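Putative fructose-bisphosphate aldolase (Coccidioides immitis, PDB 3PM6) is a putative class II fructose-bisphosphate aldolase, a zinc-binding protein of the TIM-barrel fold found here with two subunits in its assembly. Local coordinates at residues H25-P30 and T296-F301; P17-A22 and G244-N249; S12-P17 and A77-S82; T86-H91 and I185-P190; L41-A46 and A54-F59. One frame throughout, in Å; residues are numbered along the deposited sequence.

Interaction 1: residues H25-P30 and T296-F301; sequences HSFAIP and TGKAEF
Phe27 and Lys298 meet by a CH-pi contact near one end of a TIM barrel, where the chain entering the first strand, 29-33, lies beside the 3-10 turn that follows the last helix, 271-292. The aliphatic part of the lysine lies along one face of the benzene ring, running the opposite way to the phenylalanine side chain: its CB starts over the far end, 3.6 Å from Phe27 CZ, and its CE finishes 3.5 Å from Phe27 CD1. Between them, Lys298 CG sits 3.7 Å from the ring centroid and only 5° off the normal, so it is almost exactly above the middle. Lys298 CD then passes the CE1 side, 3.7 Å from Phe27 CE1. With CG between the backbone N and the carbonyl carbon (chi1 66°), Phe27 turns its ring toward the 3-10 turn, one face to Lys298. The lysine chain turns at chi2 (-80°), and a second bend, at chi4, takes NZ off the ring to the backbone O of Asp294, its hydrogen-bond acceptor, leaving the methylenes to meet the aromatic face.

The Phe27 side chain also touches Phe21 and Ala22 of helix 16-24, and it is buried although Lys298 is partly exposed. Backbone bonds from Gly297 to Lys50 and from Ala299 to Arg51 tie the turn to the loop before strand 54-58. His25 takes a smaller share; its ND1 is hydrogen-bonded to Phe21 O, while its own carbonyl O lies in the plane of the Phe27 ring, at the edge, and 4.2 Å from Lys298 CE.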
# COMPACT_ATOMS: atom_id res chain seq x y z
N HIS A 25 -5.03 -24.08 -21.61
CA HIS A 25 -5.30 -23.14 -22.70
C HIS A 25 -4.07 -22.41 -23.24
O HIS A 25 -4.20 -21.35 -23.83
CB HIS A 25 -6.38 -22.16 -22.28
CG HIS A 25 -7.69 -22.83 -21.98
ND1 HIS A 25 -7.97 -23.38 -20.75
CD2 HIS A 25 -8.75 -23.09 -22.77
CE1 HIS A 25 -9.17 -23.92 -20.79
NE2 HIS A 25 -9.67 -23.76 -22.00
N SER A 26 -2.89 -22.99 -23.05
CA SER A 26 -1.68 -22.52 -23.71
C SER A 26 -1.32 -21.04 -23.47
O SER A 26 -0.96 -20.32 -24.41
CB SER A 26 -1.76 -22.78 -25.23
OG SER A 26 -1.38 -24.11 -25.53
N PHE A 27 -1.43 -20.59 -22.23
CA PHE A 27 -0.86 -19.29 -21.91
C PHE A 27 -0.24 -19.36 -20.52
O PHE A 27 -0.25 -20.44 -19.90
CB PHE A 27 -1.87 -18.15 -22.07
CG PHE A 27 -3.02 -18.21 -21.09
CD1 PHE A 27 -4.08 -19.11 -21.28
CD2 PHE A 27 -3.04 -17.35 -19.98
CE1 PHE A 27 -5.13 -19.15 -20.37
CE2 PHE A 27 -4.08 -17.38 -19.08
CZ PHE A 27 -5.12 -18.29 -19.25
N ALA A 28 0.33 -18.25 -20.05
CA ALA A 28 0.85 -18.17 -18.68
C ALA A 28 0.24 -16.98 -17.93
O ALA A 28 -0.15 -15.98 -18.54
CB ALA A 28 2.36 -18.11 -18.66
N ILE A 29 0.13 -17.15 -16.61
CA ILE A 29 -0.36 -16.14 -15.69
C ILE A 29 0.79 -15.15 -15.49
O ILE A 29 1.93 -15.57 -15.25
CB ILE A 29 -0.73 -16.81 -14.33
CG1 ILE A 29 -1.81 -17.89 -14.53
CG2 ILE A 29 -1.12 -15.78 -13.24
CD1 ILE A 29 -3.13 -17.40 -15.23
N PRO A 30 0.52 -13.84 -15.63
CA PRO A 30 1.58 -12.87 -15.33
C PRO A 30 1.69 -12.72 -13.82
O PRO A 30 0.72 -12.41 -13.18
CB PRO A 30 1.06 -11.56 -15.95
CG PRO A 30 -0.48 -11.72 -16.02
CD PRO A 30 -0.75 -13.22 -16.08
N THR A 296 -3.78 -11.91 -22.19
CA THR A 296 -4.70 -10.83 -22.57
C THR A 296 -6.03 -11.47 -23.02
O THR A 296 -6.03 -12.43 -23.81
CB THR A 296 -4.07 -9.95 -23.67
OG1 THR A 296 -3.00 -9.19 -23.08
CG2 THR A 296 -5.12 -9.02 -24.34
N GLY A 297 -7.14 -10.99 -22.47
CA GLY A 297 -8.45 -11.49 -22.88
C GLY A 297 -8.88 -12.79 -22.24
O GLY A 297 -10.05 -13.17 -22.35
N LYS A 298 -7.98 -13.49 -21.55
CA LYS A 298 -8.32 -14.82 -21.03
C LYS A 298 -9.27 -14.87 -19.82
O LYS A 298 -9.84 -15.94 -19.53
CB LYS A 298 -7.06 -15.65 -20.76
CG LYS A 298 -6.17 -15.88 -22.02
CD LYS A 298 -6.73 -17.03 -22.93
CE LYS A 298 -5.67 -17.47 -23.96
NZ LYS A 298 -5.29 -16.38 -24.94
N ALA A 299 -9.46 -13.74 -19.13
CA ALA A 299 -10.33 -13.71 -17.98
C ALA A 299 -11.79 -13.95 -18.39
O ALA A 299 -12.59 -14.41 -17.57
CB ALA A 299 -10.19 -12.38 -17.21
N GLU A 300 -12.12 -13.66 -19.65
CA GLU A 300 -13.50 -13.88 -20.18
C GLU A 300 -13.98 -15.33 -20.04
O GLU A 300 -15.17 -15.56 -19.82
CB GLU A 300 -13.60 -13.45 -21.67
N PHE A 301 -13.06 -16.29 -20.16
CA PHE A 301 -13.42 -17.70 -20.07
C PHE A 301 -13.06 -18.30 -18.72
O PHE A 301 -13.18 -19.50 -18.50
CB PHE A 301 -12.78 -18.50 -21.23

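Interaction 2: residues P17-A22 and G244-N249; sequences PLLTFA and GVAKVN
Lys247 begins its path against Leu19, where helix 16-24 lies across the N-terminal end of the barrel close to strand 245-250. The short helix and strand axes approach to 7.6 Å at 120°. Lys247 CB rests 3.9 Å from Leu19 CD2. The lysine chain leaves with CG anti to the backbone N (chi1 178°) and stays extended along the barrel interior; CG makes no close approach to Leu19 itself, but CD grazes the other leucine methyl, 4.2 Å from Leu19 CD1. CE then passes the sulfur of Met55, and a single bend at the last torsion turns NZ to its polar partners. There NZ donates to Asn249 OD1 over 3.0 Å, in the carbonyl plane and on a lone pair, and it also forms a salt bridge with Glu148 OE1.

Beside this, Ala246 CB fits against the helix, 3.7 Å from Leu19 O and 4.0 Å from Leu19 CG. Ala22 CB approaches Ala246 O to 3.8 Å. No hydrogen bond joins the two segments. The contact is divided along the lysine: its apolar stem is shared with the helix, whereas its NZ, about 8 Å from the zinc ion, is held within the barrel by an amide and a carboxylate.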
# COMPACT_ATOMS: atom_id res chain seq x y z
N PRO A 17 -6.60 -22.79 -9.53
CA PRO A 17 -7.28 -22.84 -10.83
C PRO A 17 -6.58 -22.03 -11.92
O PRO A 17 -6.58 -22.43 -13.09
CB PRO A 17 -8.67 -22.25 -10.53
CG PRO A 17 -8.87 -22.43 -9.11
CD PRO A 17 -7.51 -22.38 -8.45
N LEU A 18 -5.98 -20.90 -11.56
CA LEU A 18 -5.32 -20.04 -12.55
C LEU A 18 -4.28 -20.75 -13.38
O LEU A 18 -4.28 -20.60 -14.60
CB LEU A 18 -4.70 -18.78 -11.91
CG LEU A 18 -5.55 -17.56 -11.59
CD1 LEU A 18 -6.74 -17.87 -10.68
CD2 LEU A 18 -4.70 -16.43 -10.97
N LEU A 19 -3.39 -21.53 -12.74
CA LEU A 19 -2.33 -22.24 -13.48
C LEU A 19 -2.87 -23.44 -14.26
O LEU A 19 -2.44 -23.69 -15.38
CB LEU A 19 -1.18 -22.68 -12.57
CG LEU A 19 -0.01 -21.71 -12.43
CD1 LEU A 19 -0.35 -20.58 -11.48
CD2 LEU A 19 1.19 -22.45 -11.90
N THR A 20 -3.80 -24.16 -13.65
CA THR A 20 -4.55 -25.21 -14.30
C THR A 20 -5.14 -24.67 -15.60
O THR A 20 -4.91 -25.22 -16.65
CB THR A 20 -5.69 -25.66 -13.36
OG1 THR A 20 -5.11 -26.27 -12.20
CG2 THR A 20 -6.64 -26.63 -14.06
N PHE A 21 -5.91 -23.58 -15.51
CA PHE A 21 -6.59 -23.01 -16.68
C PHE A 21 -5.58 -22.55 -17.74
O PHE A 21 -5.75 -22.83 -18.93
CB PHE A 21 -7.49 -21.85 -16.27
CG PHE A 21 -8.37 -21.36 -17.39
CD1 PHE A 21 -9.67 -21.88 -17.55
CD2 PHE A 21 -7.91 -20.42 -18.30
CE1 PHE A 21 -10.48 -21.43 -18.58
CE2 PHE A 21 -8.73 -19.97 -19.35
CZ PHE A 21 -10.00 -20.48 -19.49
N ALA A 22 -4.54 -21.84 -17.29
CA ALA A 22 -3.48 -21.37 -18.18
C ALA A 22 -2.76 -22.51 -18.94
O ALA A 22 -2.53 -22.40 -20.13
CB ALA A 22 -2.48 -20.48 -17.42
N GLY A 244 5.37 -26.02 -21.10
CA GLY A 244 4.67 -26.28 -19.85
C GLY A 244 4.62 -25.10 -18.87
O GLY A 244 3.95 -25.17 -17.83
N VAL A 245 5.29 -24.01 -19.20
CA VAL A 245 5.29 -22.84 -18.31
C VAL A 245 3.90 -22.23 -18.20
O VAL A 245 3.34 -21.78 -19.21
CB VAL A 245 6.32 -21.79 -18.76
CG1 VAL A 245 6.11 -20.46 -18.03
CG2 VAL A 245 7.73 -22.35 -18.49
N ALA A 246 3.35 -22.21 -16.98
CA ALA A 246 2.00 -21.69 -16.77
C ALA A 246 1.98 -20.44 -15.92
O ALA A 246 0.92 -19.85 -15.73
CB ALA A 246 1.10 -22.78 -16.12
N LYS A 247 3.13 -20.07 -15.37
CA LYS A 247 3.25 -18.88 -14.54
C LYS A 247 4.57 -18.23 -14.90
O LYS A 247 5.63 -18.90 -14.87
CB LYS A 247 3.23 -19.27 -13.05
CG LYS A 247 3.40 -18.10 -12.04
CD LYS A 247 3.21 -18.63 -10.61
CE LYS A 247 3.57 -17.64 -9.52
NZ LYS A 247 5.01 -17.71 -9.13
N VAL A 248 4.50 -16.94 -15.26
CA VAL A 248 5.68 -16.14 -15.59
C VAL A 248 5.87 -15.00 -14.58
O VAL A 248 5.02 -14.09 -14.47
CB VAL A 248 5.55 -15.56 -17.03
CG1 VAL A 248 6.64 -14.52 -17.29
CG2 VAL A 248 5.56 -16.68 -18.06
N ASN A 249 7.00 -15.06 -13.86
CA ASN A 249 7.39 -14.06 -12.89
C ASN A 249 8.15 -12.91 -13.53
O ASN A 249 9.10 -13.14 -14.30
CB ASN A 249 8.32 -14.66 -11.80
CG ASN A 249 7.58 -15.62 -10.86
OD1 ASN A 249 6.43 -16.00 -11.13
ND2 ASN A 249 8.22 -15.99 -9.77

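Interaction 3: residues S12-P17 and A77-S82; sequences SNRALP and ACRAAS
The backbones keep apart at Arg14 and Arg79, whose CA atoms are 10.1 Å from each other, so long side chains must bridge the distance. In the TIM barrel, residues 12-17 lead into helix 16-24 across its N-terminal end, and 77-82 finish outer helix 69-80 just before strand 85-92. Asn13 OD1 caps the helix start by accepting from Leu16 N in the carbonyl plane (3.1 Å) and from Ala15 N above that plane (2.8 Å).

Arg14 runs straight through chi2 (179°), which sets its CD 3.9 Å above the centre of the Arg79 guanidinium; the bend at chi3 then turns its own guanidinium toward Arg79 and Cys78. Arg79, bent at chi2, lays CD over the Arg14 guanidinium, toward its rim. The two planar groups stand 50° apart, and Arg14 NH1 comes within 3.3 Å of Arg79 NE; both are donors, so no hydrogen bond links them. Arg14 NH2 is 3.8 Å from Cys78 O, but its hydrogen bond goes to Ile85 O.

Asp115 makes long, weak ion pairs with both arginines, OD2 to Arg14 NH1 and OD1 to Arg79 NH2. The shared carboxylate probably offsets the two positive charges and allows this methylene-to-guanidinium packing.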
# COMPACT_ATOMS: atom_id res chain seq x y z
N SER A 12 -10.60 -25.32 -1.86
CA SER A 12 -11.05 -23.94 -2.01
C SER A 12 -9.93 -22.89 -2.24
O SER A 12 -10.17 -21.68 -2.10
CB SER A 12 -11.86 -23.55 -0.78
OG SER A 12 -12.24 -22.18 -0.81
N ASN A 13 -8.72 -23.33 -2.59
CA ASN A 13 -7.63 -22.40 -2.90
C ASN A 13 -7.83 -21.62 -4.20
O ASN A 13 -8.09 -22.22 -5.25
CB ASN A 13 -6.28 -23.10 -2.96
CG ASN A 13 -5.15 -22.12 -3.10
OD1 ASN A 13 -4.80 -21.74 -4.21
ND2 ASN A 13 -4.62 -21.65 -1.97
N ARG A 14 -7.68 -20.29 -4.12
CA ARG A 14 -7.94 -19.39 -5.25
C ARG A 14 -6.82 -19.34 -6.33
O ARG A 14 -7.09 -18.96 -7.47
CB ARG A 14 -8.20 -17.94 -4.75
CG ARG A 14 -9.58 -17.66 -4.13
CD ARG A 14 -9.68 -16.19 -3.65
NE ARG A 14 -9.67 -15.23 -4.77
CZ ARG A 14 -8.79 -14.24 -4.93
NH1 ARG A 14 -7.80 -14.03 -4.05
NH2 ARG A 14 -8.88 -13.45 -5.99
N ALA A 15 -5.59 -19.68 -5.96
CA ALA A 15 -4.45 -19.60 -6.90
C ALA A 15 -4.40 -20.79 -7.85
O ALA A 15 -4.12 -20.64 -9.04
CB ALA A 15 -3.13 -19.46 -6.13
N LEU A 16 -4.68 -21.99 -7.34
CA LEU A 16 -4.59 -23.23 -8.16
C LEU A 16 -5.31 -23.19 -9.51
O LEU A 16 -4.72 -23.55 -10.54
CB LEU A 16 -5.02 -24.46 -7.34
CG LEU A 16 -4.20 -24.83 -6.10
CD1 LEU A 16 -4.68 -26.15 -5.56
CD2 LEU A 16 -2.69 -24.89 -6.42
N PRO A 17 -6.60 -22.79 -9.53
CA PRO A 17 -7.28 -22.84 -10.83
C PRO A 17 -6.58 -22.03 -11.92
O PRO A 17 -6.58 -22.43 -13.09
CB PRO A 17 -8.67 -22.25 -10.53
CG PRO A 17 -8.87 -22.43 -9.11
CD PRO A 17 -7.51 -22.38 -8.45
N ALA A 77 -7.11 -5.68 -2.55
CA ALA A 77 -7.17 -5.34 -3.97
C ALA A 77 -7.50 -6.57 -4.84
O ALA A 77 -8.27 -6.45 -5.81
CB ALA A 77 -5.86 -4.70 -4.43
N CYS A 78 -6.92 -7.73 -4.51
CA CYS A 78 -7.17 -8.99 -5.23
C CYS A 78 -8.64 -9.36 -5.25
O CYS A 78 -9.19 -9.65 -6.32
CB CYS A 78 -6.37 -10.17 -4.63
SG CYS A 78 -4.65 -10.17 -5.01
N ARG A 79 -9.24 -9.39 -4.05
CA ARG A 79 -10.65 -9.72 -3.84
C ARG A 79 -11.59 -8.82 -4.62
O ARG A 79 -12.55 -9.31 -5.19
CB ARG A 79 -11.04 -9.65 -2.36
CG ARG A 79 -10.31 -10.64 -1.43
CD ARG A 79 -10.50 -12.10 -1.82
NE ARG A 79 -9.40 -12.96 -1.34
CZ ARG A 79 -9.52 -13.91 -0.42
NH1 ARG A 79 -10.69 -14.16 0.17
NH2 ARG A 79 -8.44 -14.64 -0.08
N ALA A 80 -11.30 -7.52 -4.64
CA ALA A 80 -12.17 -6.52 -5.24
C ALA A 80 -12.06 -6.42 -6.76
O ALA A 80 -12.87 -5.73 -7.40
CB ALA A 80 -11.90 -5.15 -4.61
N ALA A 81 -11.07 -7.10 -7.34
CA ALA A 81 -10.81 -7.03 -8.78
C ALA A 81 -11.90 -7.77 -9.54
O ALA A 81 -12.43 -8.74 -9.00
CB ALA A 81 -9.44 -7.64 -9.07
N SER A 82 -12.19 -7.35 -10.78
CA SER A 82 -13.21 -8.01 -11.63
C SER A 82 -12.66 -9.10 -12.55
O SER A 82 -13.36 -9.53 -13.47
CB SER A 82 -13.99 -7.00 -12.48
OG SER A 82 -13.14 -6.36 -13.42

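Interaction 4: residues T86-H91 and I185-P190; sequences TLHLDH and INWLAP. With ZN (zinc ion), chain S.
His88 faces Trp187 across the inside of the barrel, between strands 85-92 and 187-188, with the two backbones 12.0 Å apart at their CA atoms. Along the first of these strands, Thr86 comes first and packs on Leu18 of helix 16-24. Leu87 follows, its N hydrogen-bonded to Asp115 OD2. His88 has CG anti to the backbone N (chi1 -177°), which carries the imidazole inward until ND1 and CE1 are each 3.9 Å from Trp187 CZ3. The nitrogen arrives at the edge of the indole, near its plane. With centroids 5.8 Å apart and planes at 40°, the pair is oblique. ND1 is hydrogen-bonded to Ser116 OG on the neighbouring strand, which fixes the turn of the imidazole.

Farther on, Asp90 sets OD1 3.1 Å above the plane of the His91 ring, toward its rim. His91 NE2 binds the zinc ion at 2.1 Å; His196 and His227 complete the protein ligands. The two nitrogens of His91 divide their tasks, since ND1 is bonded to Asp120 OD2. This second-shell carboxylate should hold the imidazole in orientation, and it probably makes NE2 a stronger donor to the metal.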
# COMPACT_ATOMS: atom_id res chain seq x y z
N THR A 86 -4.64 -13.32 -7.66
CA THR A 86 -4.32 -13.85 -6.34
C THR A 86 -2.97 -13.35 -5.87
O THR A 86 -2.22 -12.76 -6.65
CB THR A 86 -4.34 -15.40 -6.33
OG1 THR A 86 -3.31 -15.90 -7.18
CG2 THR A 86 -5.74 -15.93 -6.83
N LEU A 87 -2.66 -13.63 -4.61
CA LEU A 87 -1.50 -13.08 -3.93
C LEU A 87 -0.46 -14.17 -3.56
O LEU A 87 -0.80 -15.19 -2.98
CB LEU A 87 -1.96 -12.32 -2.69
CG LEU A 87 -0.86 -11.68 -1.84
CD1 LEU A 87 -0.07 -10.63 -2.63
CD2 LEU A 87 -1.51 -11.05 -0.60
N HIS A 88 0.80 -13.92 -3.91
CA HIS A 88 1.84 -14.94 -3.82
C HIS A 88 3.03 -14.35 -3.10
O HIS A 88 3.48 -13.24 -3.42
CB HIS A 88 2.24 -15.30 -5.25
CG HIS A 88 3.27 -16.38 -5.35
ND1 HIS A 88 3.01 -17.70 -5.03
CD2 HIS A 88 4.55 -16.35 -5.80
CE1 HIS A 88 4.08 -18.43 -5.27
NE2 HIS A 88 5.02 -17.64 -5.76
N LEU A 89 3.54 -15.07 -2.11
CA LEU A 89 4.85 -14.71 -1.53
C LEU A 89 5.98 -15.32 -2.33
O LEU A 89 6.18 -16.55 -2.33
CB LEU A 89 4.95 -15.14 -0.05
CG LEU A 89 6.18 -14.73 0.78
CD1 LEU A 89 6.39 -13.19 0.94
CD2 LEU A 89 6.12 -15.42 2.16
N ASP A 90 6.76 -14.48 -3.00
CA ASP A 90 7.86 -15.00 -3.85
C ASP A 90 9.14 -15.13 -3.03
O ASP A 90 9.34 -14.36 -2.08
CB ASP A 90 8.03 -14.02 -5.03
CG ASP A 90 8.95 -14.52 -6.12
OD1 ASP A 90 9.19 -15.76 -6.27
OD2 ASP A 90 9.47 -13.64 -6.85
N HIS A 91 10.01 -16.09 -3.38
CA HIS A 91 11.35 -16.20 -2.77
C HIS A 91 11.38 -16.10 -1.25
O HIS A 91 12.18 -15.38 -0.67
CB HIS A 91 12.32 -15.22 -3.44
CG HIS A 91 12.52 -15.58 -4.87
ND1 HIS A 91 13.00 -16.82 -5.24
CD2 HIS A 91 12.18 -14.95 -6.02
CE1 HIS A 91 12.99 -16.91 -6.55
NE2 HIS A 91 12.49 -15.80 -7.05
N ILE A 185 4.19 -30.19 -3.21
CA ILE A 185 4.15 -28.83 -3.81
C ILE A 185 3.14 -28.79 -4.93
O ILE A 185 2.84 -29.82 -5.48
CB ILE A 185 5.47 -28.45 -4.46
CG1 ILE A 185 5.76 -29.46 -5.55
CG2 ILE A 185 6.53 -28.32 -3.42
CD1 ILE A 185 7.15 -29.47 -6.02
N ASN A 186 2.63 -27.61 -5.29
CA ASN A 186 1.72 -27.51 -6.43
C ASN A 186 2.45 -27.09 -7.69
O ASN A 186 2.13 -27.58 -8.77
CB ASN A 186 0.62 -26.51 -6.13
CG ASN A 186 -0.16 -26.89 -4.87
OD1 ASN A 186 0.01 -26.26 -3.80
ND2 ASN A 186 -0.99 -27.93 -4.98
N TRP A 187 3.42 -26.18 -7.55
CA TRP A 187 4.17 -25.63 -8.69
C TRP A 187 5.68 -25.78 -8.51
O TRP A 187 6.16 -25.82 -7.39
CB TRP A 187 3.84 -24.15 -8.88
CG TRP A 187 2.36 -23.84 -8.79
CD1 TRP A 187 1.33 -24.61 -9.24
CD2 TRP A 187 1.77 -22.64 -8.27
NE1 TRP A 187 0.12 -23.98 -8.98
CE2 TRP A 187 0.37 -22.78 -8.38
CE3 TRP A 187 2.29 -21.48 -7.70
CZ2 TRP A 187 -0.51 -21.79 -7.98
CZ3 TRP A 187 1.41 -20.49 -7.28
CH2 TRP A 187 0.03 -20.65 -7.42
N LEU A 188 6.42 -25.88 -9.61
CA LEU A 188 7.87 -26.05 -9.62
C LEU A 188 8.50 -24.93 -10.43
O LEU A 188 8.00 -24.59 -11.49
CB LEU A 188 8.26 -27.39 -10.26
CG LEU A 188 8.26 -28.68 -9.43
CD1 LEU A 188 8.81 -29.85 -10.22
CD2 LEU A 188 9.09 -28.51 -8.15
N ALA A 189 9.60 -24.36 -9.92
CA ALA A 189 10.37 -23.32 -10.58
C ALA A 189 11.66 -23.96 -11.05
O ALA A 189 12.60 -24.11 -10.26
CB ALA A 189 10.69 -22.19 -9.59
N PRO A 190 11.71 -24.38 -12.33
CA PRO A 190 12.93 -25.09 -12.70
C PRO A 190 14.09 -24.15 -13.00
O PRO A 190 13.90 -23.03 -13.46
CB PRO A 190 12.51 -25.90 -13.94
CG PRO A 190 11.26 -25.14 -14.55
CD PRO A 190 10.61 -24.50 -13.32
ZN ZN S . 12.47 -15.46 -9.13

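Interaction 5: residues L41-A46 and A54-F59; sequences LAIIRA and AMILLF
Ile43 drives the contact between helix 37-49 and strand 54-58, reaching Ala54 with one branch and Ile56 with the other. The short axes are almost exactly antiparallel, at 177°, and 9.1 Å apart: the helix runs back against the strand direction, as in a crossover. Ile43 has CG1 beside the backbone N (chi1 -65°), and its extended arm places CD1 3.8 Å from Ile56 CG1. Its other branch, CG2, touches Ala54 CB at 3.9 Å and also lies 4.0 Å from Ile56 CG1. The strand's isoleucine is thereby gripped by two methyls of one side chain, and the two side chains cross obliquely. Ile32 of the preceding strand and Val34 close round Ile43, making this a buried, essentially hydrocarbon cluster without a hydrogen bond between the segments.

Ile44 marks the thinner edge. A bend at chi2 (-54°) swings CD1 round to a single methyl contact, 3.9 Å from Ile56 CD1, and the residue remains partly exposed. On the helix side turned from the strand, Leu41 points away and Arg45 is partly exposed; both pack on Tyr65 of the second subunit. Ala42 and Ala46 rest instead on helix 271-292. Met55, whose side chain points away from the helix, contacts Ile29 and Thr86 on the flanking strands.

Such a layer of branched side chains between an outer helix and the sheet is characteristic of a beta-alpha-beta crossover, here the unit of strand 29-33, helix 37-49 and strand 54-58 in the TIM barrel.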
# COMPACT_ATOMS: atom_id res chain seq x y z
N LEU A 41 -1.65 -1.22 -7.77
CA LEU A 41 -2.66 -0.55 -8.60
C LEU A 41 -2.37 -0.79 -10.06
O LEU A 41 -3.30 -1.07 -10.83
CB LEU A 41 -2.73 0.95 -8.31
CG LEU A 41 -3.44 1.25 -7.00
CD1 LEU A 41 -3.46 2.74 -6.69
CD2 LEU A 41 -4.87 0.68 -7.04
N ALA A 42 -1.10 -0.67 -10.45
CA ALA A 42 -0.69 -0.96 -11.83
C ALA A 42 -1.14 -2.34 -12.29
O ALA A 42 -1.65 -2.49 -13.41
CB ALA A 42 0.84 -0.76 -12.02
N ILE A 43 -0.98 -3.34 -11.42
CA ILE A 43 -1.40 -4.71 -11.77
C ILE A 43 -2.92 -4.88 -11.91
O ILE A 43 -3.38 -5.47 -12.88
CB ILE A 43 -0.91 -5.78 -10.76
CG1 ILE A 43 0.62 -5.90 -10.77
CG2 ILE A 43 -1.55 -7.14 -11.08
CD1 ILE A 43 1.17 -6.48 -9.44
N ILE A 44 -3.68 -4.42 -10.92
CA ILE A 44 -5.15 -4.49 -10.96
C ILE A 44 -5.66 -3.78 -12.22
O ILE A 44 -6.52 -4.30 -12.88
CB ILE A 44 -5.83 -3.80 -9.74
CG1 ILE A 44 -5.29 -4.31 -8.39
CG2 ILE A 44 -7.36 -3.97 -9.83
CD1 ILE A 44 -5.34 -5.79 -8.22
N ARG A 45 -5.13 -2.60 -12.53
CA ARG A 45 -5.63 -1.82 -13.66
C ARG A 45 -5.29 -2.50 -14.98
O ARG A 45 -6.14 -2.62 -15.88
CB ARG A 45 -5.03 -0.42 -13.66
CG ARG A 45 -5.75 0.56 -12.81
CD ARG A 45 -4.87 1.80 -12.69
NE ARG A 45 -5.25 2.57 -11.51
CZ ARG A 45 -4.89 3.83 -11.29
NH1 ARG A 45 -4.14 4.50 -12.16
NH2 ARG A 45 -5.31 4.43 -10.19
N ALA A 46 -4.04 -2.94 -15.10
CA ALA A 46 -3.57 -3.63 -16.29
C ALA A 46 -4.40 -4.86 -16.52
O ALA A 46 -4.90 -5.07 -17.61
CB ALA A 46 -2.09 -3.99 -16.18
N ALA A 54 -4.05 -12.44 -13.19
CA ALA A 54 -2.72 -11.97 -12.78
C ALA A 54 -2.43 -12.47 -11.40
O ALA A 54 -3.30 -12.97 -10.74
CB ALA A 54 -2.62 -10.41 -12.81
N MET A 55 -1.19 -12.33 -10.97
CA MET A 55 -0.86 -12.57 -9.58
C MET A 55 -0.03 -11.40 -9.11
O MET A 55 0.81 -10.86 -9.85
CB MET A 55 -0.09 -13.89 -9.41
CG MET A 55 -0.93 -15.14 -9.63
SD MET A 55 0.04 -16.70 -9.43
CE MET A 55 -1.32 -17.87 -9.55
N ILE A 56 -0.26 -11.01 -7.87
CA ILE A 56 0.55 -9.97 -7.25
C ILE A 56 1.60 -10.73 -6.40
O ILE A 56 1.24 -11.58 -5.57
CB ILE A 56 -0.33 -9.01 -6.37
CG1 ILE A 56 -1.38 -8.25 -7.22
CG2 ILE A 56 0.51 -8.06 -5.52
CD1 ILE A 56 -2.35 -7.47 -6.39
N LEU A 57 2.89 -10.46 -6.63
CA LEU A 57 3.94 -11.08 -5.84
C LEU A 57 4.54 -10.13 -4.84
O LEU A 57 4.90 -9.01 -5.19
CB LEU A 57 5.03 -11.68 -6.75
CG LEU A 57 4.71 -13.08 -7.28
CD1 LEU A 57 3.35 -13.08 -8.07
CD2 LEU A 57 5.83 -13.58 -8.17
N LEU A 58 4.66 -10.54 -3.58
CA LEU A 58 5.37 -9.74 -2.59
C LEU A 58 6.61 -10.51 -2.15
O LEU A 58 6.60 -11.74 -2.21
CB LEU A 58 4.46 -9.42 -1.40
CG LEU A 58 3.29 -8.45 -1.66
CD1 LEU A 58 2.41 -8.49 -0.43
CD2 LEU A 58 3.79 -6.99 -1.90
N PHE A 59 7.67 -9.80 -1.73
CA PHE A 59 8.86 -10.46 -1.16
C PHE A 59 8.72 -10.50 0.36
O PHE A 59 7.84 -9.81 0.92
CB PHE A 59 10.15 -9.74 -1.56
CG PHE A 59 10.43 -9.78 -3.02
CD1 PHE A 59 10.52 -11.00 -3.71
CD2 PHE A 59 10.58 -8.61 -3.74
CE1 PHE A 59 10.75 -11.02 -5.08
CE2 PHE A 59 10.83 -8.65 -5.12
CZ PHE A 59 10.92 -9.86 -5.77

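How the interactions relate
Interactions 2, 4 and 5 are buried, while 1 and 3 lie partly exposed nearer the surface. Interactions 2 and 3 both use helix 16-24, one through its body and the other through the turn that leads into it. Leu19 of interaction 2 also packs on Trp187 of interaction 4, which carries the packing from the helix to the barrel interior. Strand pairing joins the rest: Ile29 of interaction 1 bonds to Ala246 and Val248, and Pro30 to Met55 of interaction 5, which in turn pairs with strand 85-92. Chemistry follows position: hydrocarbon between helix and sheet, histidines and a buried lysine inside the barrel, and lysine or arginine stems against flat groups at the periphery.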